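PDB 6PI9: 16S rRNA (guanine(1405)-N(7))-methyltransferase from Klebsiella pneumoniae, which probably methylates N7 of guanine 1405 in 16S rRNA, using S-adenosyl-L-methionine as methyl donor, and so confers resistance to various aminoglycosides. Local coordinates for residues A[8-13]-A[26-31]; A[145-150]-A[161-166]. All coordinates share one frame; numbering follows the deposited sequence.

Contact 1: A[8-13]-A[26-31]; sequences AALDAL and TVRRVF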
loop_
_atom_site.group_PDB
_atom_site.type_symbol
_atom_site.label_atom_id
_atom_site.label_comp_id
_atom_site.label_asym_id
_atom_site.label_seq_id
_atom_site.Cartn_x
_atom_site.Cartn_y
_atom_site.Cartn_z
ATOM N N ALA A 8 -20.936 -19.441 1.387
ATOM C CA ALA A 8 -21.152 -18.520 2.497
ATOM C C ALA A 8 -19.956 -17.599 2.674
ATOM O O ALA A 8 -20.112 -16.394 2.926
ATOM C CB ALA A 8 -21.406 -19.300 3.784
ATOM N N ALA A 9 -18.746 -18.144 2.528
ATOM C CA ALA A 9 -17.567 -17.290 2.621
ATOM C C ALA A 9 -17.519 -16.296 1.454
ATOM O O ALA A 9 -17.247 -15.105 1.658
ATOM C CB ALA A 9 -16.301 -18.146 2.645
ATOM N N LEU A 10 -17.763 -16.767 0.232
ATOM C CA LEU A 10 -17.851 -15.843 -0.902
ATOM C C LEU A 10 -18.930 -14.793 -0.659
ATOM O O LEU A 10 -18.729 -13.605 -0.929
ATOM C CB LEU A 10 -18.132 -16.628 -2.184
ATOM C CG LEU A 10 -18.295 -15.808 -3.464
ATOM C CD1 LEU A 10 -17.114 -14.857 -3.594
ATOM C CD2 LEU A 10 -18.393 -16.709 -4.661
ATOM N N ASP A 11 -20.088 -15.213 -0.143
ATOM C CA ASP A 11 -21.160 -14.251 0.149
ATOM C C ASP A 11 -20.709 -13.181 1.141
ATOM O O ASP A 11 -21.085 -12.009 1.015
ATOM C CB ASP A 11 -22.390 -14.981 0.691
ATOM C CG ASP A 11 -23.097 -15.782 -0.357
ATOM O OD1 ASP A 11 -22.860 -15.515 -1.568
ATOM O OD2 ASP A 11 -23.919 -16.655 0.009
ATOM N N ALA A 12 -19.911 -13.561 2.149
ATOM C CA ALA A 12 -19.394 -12.567 3.083
ATOM C C ALA A 12 -18.468 -11.586 2.397
ATOM O O ALA A 12 -18.387 -10.426 2.815
ATOM C CB ALA A 12 -18.624 -13.226 4.246
ATOM N N LEU A 13 -17.804 -12.020 1.389
ATOM C CA LEU A 13 -16.979 -11.140 0.689
ATOM C C LEU A 13 -17.840 -10.233 -0.180
ATOM O O LEU A 13 -17.727 -9.067 -0.141
ATOM C CB LEU A 13 -16.102 -11.998 -0.148
ATOM C CG LEU A 13 -14.647 -11.770 -0.328
ATOM C CD1 LEU A 13 -13.905 -11.302 0.866
ATOM C CD2 LEU A 13 -14.025 -12.964 -0.940
ATOM N N THR A 26 -14.720 -9.742 -10.423
ATOM C CA THR A 26 -13.345 -9.743 -9.925
ATOM C C THR A 26 -13.243 -10.335 -8.523
ATOM O O THR A 26 -12.346 -11.158 -8.238
ATOM C CB THR A 26 -12.822 -8.307 -9.961
ATOM O OG1 THR A 26 -12.844 -7.911 -11.346
ATOM C CG2 THR A 26 -11.409 -8.207 -9.387
ATOM N N VAL A 27 -14.160 -9.942 -7.642
ATOM C CA VAL A 27 -14.194 -10.530 -6.300
ATOM C C VAL A 27 -14.284 -12.046 -6.419
ATOM O O VAL A 27 -13.534 -12.788 -5.793
ATOM C CB VAL A 27 -15.411 -9.986 -5.504
ATOM C CG1 VAL A 27 -15.479 -10.679 -4.095
ATOM C CG2 VAL A 27 -15.302 -8.457 -5.353
ATOM N N ARG A 28 -15.248 -12.526 -7.200
ATOM C CA ARG A 28 -15.440 -13.964 -7.359
ATOM C C ARG A 28 -14.190 -14.650 -7.949
ATOM O O ARG A 28 -13.766 -15.716 -7.474
ATOM C CB ARG A 28 -16.686 -14.158 -8.235
ATOM C CG ARG A 28 -17.229 -15.518 -8.270
ATOM C CD ARG A 28 -18.577 -15.528 -9.104
ATOM N NE ARG A 28 -19.716 -14.873 -8.445
ATOM C CZ ARG A 28 -20.223 -13.697 -8.824
ATOM N NH1 ARG A 28 -19.689 -13.021 -9.863
ATOM N NH2 ARG A 28 -21.281 -13.201 -8.180
ATOM N N ARG A 29 -13.597 -14.064 -8.997
ATOM C CA ARG A 29 -12.385 -14.650 -9.589
ATOM C C ARG A 29 -11.263 -14.784 -8.559
ATOM O O ARG A 29 -10.626 -15.853 -8.435
ATOM C CB ARG A 29 -11.906 -13.793 -10.786
ATOM C CG ARG A 29 -10.622 -14.311 -11.412
ATOM C CD ARG A 29 -10.036 -13.396 -12.532
ATOM N NE ARG A 29 -9.867 -11.986 -12.151
ATOM C CZ ARG A 29 -8.867 -11.508 -11.399
ATOM N NH1 ARG A 29 -7.910 -12.329 -10.956
ATOM N NH2 ARG A 29 -8.800 -10.201 -11.126
ATOM N N VAL A 30 -11.016 -13.721 -7.789
ATOM C CA VAL A 30 -9.944 -13.776 -6.781
ATOM C C VAL A 30 -10.250 -14.853 -5.759
ATOM O O VAL A 30 -9.384 -15.659 -5.359
ATOM C CB VAL A 30 -9.794 -12.386 -6.131
ATOM C CG1 VAL A 30 -8.981 -12.413 -4.829
ATOM C CG2 VAL A 30 -9.126 -11.437 -7.135
ATOM N N PHE A 31 -11.499 -14.898 -5.309
ATOM C CA PHE A 31 -11.801 -15.894 -4.285
ATOM C C PHE A 31 -11.653 -17.314 -4.839
ATOM O O PHE A 31 -11.156 -18.219 -4.142
ATOM C CB PHE A 31 -13.208 -15.621 -3.739
ATOM C CG PHE A 31 -13.676 -16.639 -2.705
ATOM C CD1 PHE A 31 -13.275 -16.551 -1.365
ATOM C CD2 PHE A 31 -14.462 -17.697 -3.097
ATOM C CE1 PHE A 31 -13.700 -17.487 -0.438
ATOM C CE2 PHE A 31 -14.876 -18.650 -2.181
ATOM C CZ PHE A 31 -14.518 -18.534 -0.856
#

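Contact 2: A[145-150]-A[161-166]; sequences GCVRLV and TRARAC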
loop_
_atom_site.group_PDB
_atom_site.type_symbol
_atom_site.label_atom_id
_atom_site.label_comp_id
_atom_site.label_asym_id
_atom_site.label_seq_id
_atom_site.Cartn_x
_atom_site.Cartn_y
_atom_site.Cartn_z
ATOM N N GLY A 145 -16.389 2.590 -8.097
ATOM C CA GLY A 145 -16.484 3.924 -7.521
ATOM C C GLY A 145 -15.683 4.926 -8.334
ATOM O O GLY A 145 -16.157 6.024 -8.640
ATOM N N CYS A 146 -14.453 4.556 -8.698
ATOM C CA CYS A 146 -13.655 5.375 -9.608
ATOM C C CYS A 146 -14.400 5.626 -10.918
ATOM O O CYS A 146 -14.520 6.772 -11.382
ATOM C CB CYS A 146 -12.339 4.686 -9.866
ATOM S SG CYS A 146 -11.275 4.839 -8.403
ATOM N N VAL A 147 -14.889 4.550 -11.530
ATOM C CA VAL A 147 -15.598 4.668 -12.798
ATOM C C VAL A 147 -16.729 5.667 -12.661
ATOM O O VAL A 147 -16.928 6.538 -13.517
ATOM C CB VAL A 147 -16.108 3.283 -13.243
ATOM C CG1 VAL A 147 -17.077 3.429 -14.415
ATOM C CG2 VAL A 147 -14.960 2.426 -13.625
ATOM N N ARG A 148 -17.508 5.558 -11.584
ATOM C CA ARG A 148 -18.688 6.413 -11.463
ATOM C C ARG A 148 -18.302 7.876 -11.344
ATOM O O ARG A 148 -18.941 8.748 -11.945
ATOM C CB ARG A 148 -19.509 6.008 -10.244
ATOM C CG ARG A 148 -20.476 4.887 -10.518
ATOM C CD ARG A 148 -20.720 4.042 -9.281
ATOM N NE ARG A 148 -21.309 2.767 -9.655
ATOM C CZ ARG A 148 -21.208 1.660 -8.929
ATOM N NH1 ARG A 148 -20.497 1.678 -7.794
ATOM N NH2 ARG A 148 -21.801 0.534 -9.345
ATOM N N LEU A 149 -17.283 8.166 -10.524
ATOM C CA LEU A 149 -16.846 9.545 -10.316
ATOM C C LEU A 149 -16.331 10.159 -11.605
ATOM O O LEU A 149 -16.604 11.330 -11.906
ATOM C CB LEU A 149 -15.756 9.592 -9.250
ATOM C CG LEU A 149 -16.228 9.415 -7.807
ATOM C CD1 LEU A 149 -15.028 9.447 -6.854
ATOM C CD2 LEU A 149 -17.251 10.465 -7.454
ATOM N N VAL A 150 -15.579 9.376 -12.373
ATOM C CA VAL A 150 -15.053 9.861 -13.640
ATOM C C VAL A 150 -16.180 10.245 -14.585
ATOM O O VAL A 150 -16.178 11.334 -15.152
ATOM C CB VAL A 150 -14.133 8.809 -14.254
ATOM C CG1 VAL A 150 -13.833 9.184 -15.689
ATOM C CG2 VAL A 150 -12.862 8.751 -13.405
ATOM N N THR A 161 -14.438 12.501 -22.225
ATOM C CA THR A 161 -13.916 11.453 -21.366
ATOM C C THR A 161 -15.026 10.660 -20.687
ATOM O O THR A 161 -16.029 11.221 -20.242
ATOM C CB THR A 161 -12.987 12.093 -20.331
ATOM O OG1 THR A 161 -11.775 12.471 -20.986
ATOM C CG2 THR A 161 -12.605 11.135 -19.217
ATOM N N ARG A 162 -14.810 9.347 -20.588
ATOM C CA ARG A 162 -15.750 8.418 -19.960
ATOM C C ARG A 162 -14.919 7.330 -19.296
ATOM O O ARG A 162 -13.742 7.177 -19.587
ATOM C CB ARG A 162 -16.700 7.778 -20.975
ATOM C CG ARG A 162 -17.745 8.706 -21.624
ATOM C CD ARG A 162 -18.710 9.320 -20.639
ATOM N NE ARG A 162 -19.736 10.144 -21.301
ATOM C CZ ARG A 162 -19.580 11.437 -21.618
ATOM N NH1 ARG A 162 -18.454 12.066 -21.325
ATOM N NH2 ARG A 162 -20.571 12.120 -22.210
ATOM N N ALA A 163 -15.557 6.519 -18.452
ATOM C CA ALA A 163 -14.882 5.348 -17.892
ATOM C C ALA A 163 -15.849 4.170 -17.877
ATOM O O ALA A 163 -17.069 4.344 -17.900
ATOM C CB ALA A 163 -14.368 5.589 -16.472
ATOM N N ARG A 164 -15.284 2.959 -17.834
ATOM C CA ARG A 164 -16.122 1.775 -17.794
ATOM C C ARG A 164 -15.430 0.693 -16.983
ATOM O O ARG A 164 -14.217 0.708 -16.774
ATOM C CB ARG A 164 -16.394 1.251 -19.200
ATOM C CG ARG A 164 -15.054 0.892 -19.876
ATOM C CD ARG A 164 -15.297 -0.237 -20.784
ATOM N NE ARG A 164 -14.189 -0.706 -21.610
ATOM C CZ ARG A 164 -13.598 -1.888 -21.481
ATOM N NH1 ARG A 164 -13.969 -2.750 -20.515
ATOM N NH2 ARG A 164 -12.664 -2.225 -22.359
ATOM N N ALA A 165 -16.231 -0.251 -16.513
ATOM C CA ALA A 165 -15.669 -1.418 -15.816
ATOM C C ALA A 165 -14.714 -2.224 -16.698
ATOM O O ALA A 165 -15.057 -2.596 -17.823
ATOM C CB ALA A 165 -16.830 -2.306 -15.399
ATOM N N CYS A 166 -13.597 -2.674 -16.126
ATOM C CA CYS A 166 -12.722 -3.552 -16.905
ATOM C C CYS A 166 -11.815 -4.327 -15.967
ATOM O O CYS A 166 -11.092 -3.683 -15.202
ATOM C CB CYS A 166 -11.814 -2.697 -17.810
ATOM S SG CYS A 166 -10.584 -3.695 -18.668
#

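Contact 1: A[8-13]-A[26-31]
Phe31 and Leu10 make the central contact between two helical segments whose axes come within 10.4 Å, and the evidence for it is a CH-pi geometry. Leu10 CB sits 4.2 Å from the centroid of the Phe31 ring and 26° off the ring normal, over one face, and the backbone CA of Leu10 lies above the same ring. The ring gets there because CG of Phe31 is anti to its backbone N (chi1 177°), which extends the side chain across the gap to the other helix.

The remaining apolar contacts fill in around that ring. Ala9 CB meets the far end of the ring, 3.9 Å from Phe31 CZ, whereas Leu13 CD2 comes at the root of the ring, 3.7 Å from Phe31 CD1. One turn earlier on the second helix, Val27 CG1 lies 4.0 Å from Leu13 CG, the two side chains lying alongside with opposed headings. At the margin, Leu10 CD2 touches the aliphatic part of Arg28, at 4.0 Å from its CG.

Polar groups add no bond across the interface. The guanidinium of Arg28 is instead engaged by a salt bridge to Glu25, on its own side of the contact.

With 138° between their N-to-C directions, the segments form a roughly antiparallel, clearly inclined pair on helices 4-14 and 24-34, packed through Phe31 together with alanine, leucine and valine side chains. Helix 41-57 adjoins Ala9 and Leu13, giving an N-terminal helical region beside the Rossmann-like methyltransferase fold.

Contact 2: A[145-150]-A[161-166]
Thr161 opens the strand side of the contact with its methyl, CG2, placed 4.2 Å from Val150 CG1. Its hydroxyl is engaged elsewhere, in a hydrogen bond with the backbone N of Ala137. The carbonyl O of Thr161 accepts a hydrogen bond from Arg162 NH1 (2.8 Å); this acceptor lies in the guanidinium plane, although the donor stands well above the carbonyl plane. Arg162 directs CB away from helix 145-150, and its NH1 also reaches the carbonyl of Trp159.

Ala163 points its methyl at the helix and meets two valines one turn apart. Its CB is 3.7 Å from Val150 CG1 and 4.0 Å from Val147 CG1. Both valines hold CG1 anti to the backbone N (chi1 169° at Val147), which leaves the other methyl of Val147 directed further along the strand. The backbones are closest here, with CA of Val147 only 5.2 Å from CA of Ala163, and Val147 CG1 rests against the peptide as well, 3.6 Å from Ala163 O.

At Arg164 the contact is made by the main chain: Val147 CG2 approaches Arg164 O at 3.7 Å. Its CB points away from the helix, and Arg164 NH1 hydrogen-bonds to Ala165 O while NH2 forms salt bridges with Glu171 and Glu175. Cys166, just beyond the strand, touches the bound S-adenosyl-L-homocysteine.

The segment axes run at 157°, nearly antiparallel, as the helix and following strand of a right-handed beta-alpha-beta crossover do. Strand 162-165 is the outermost strand at this end of the sheet within the chain, hydrogen-bonded along strand 137-141, while helix 144-157 covers it and packs Leu149 against helix 63-75.

How the contacts relate
From the N terminus, contact 1 closes first: helix 4-14 leads through a nine-residue connection, 15-23, to helix 24-34, which folds back on it. Contact 2 opens much later and joins segments 145-150 and 161-166 across 10 residues, most of them the rest of the helix. The two closures are in series, neither nesting nor crossing, with centres 22 Å apart and nearest atoms about 6 Å apart without touching. Contact 1 ties together N-terminal helices; contact 2 ties the edge strand of the central sheet to its flanking helix. Asp167, an S-adenosyl-L-homocysteine-binding residue directly after segment 161-166, bridges the regions: it salt-bridges Arg29 and hydrogen-bonds Thr26 of segment 26-31.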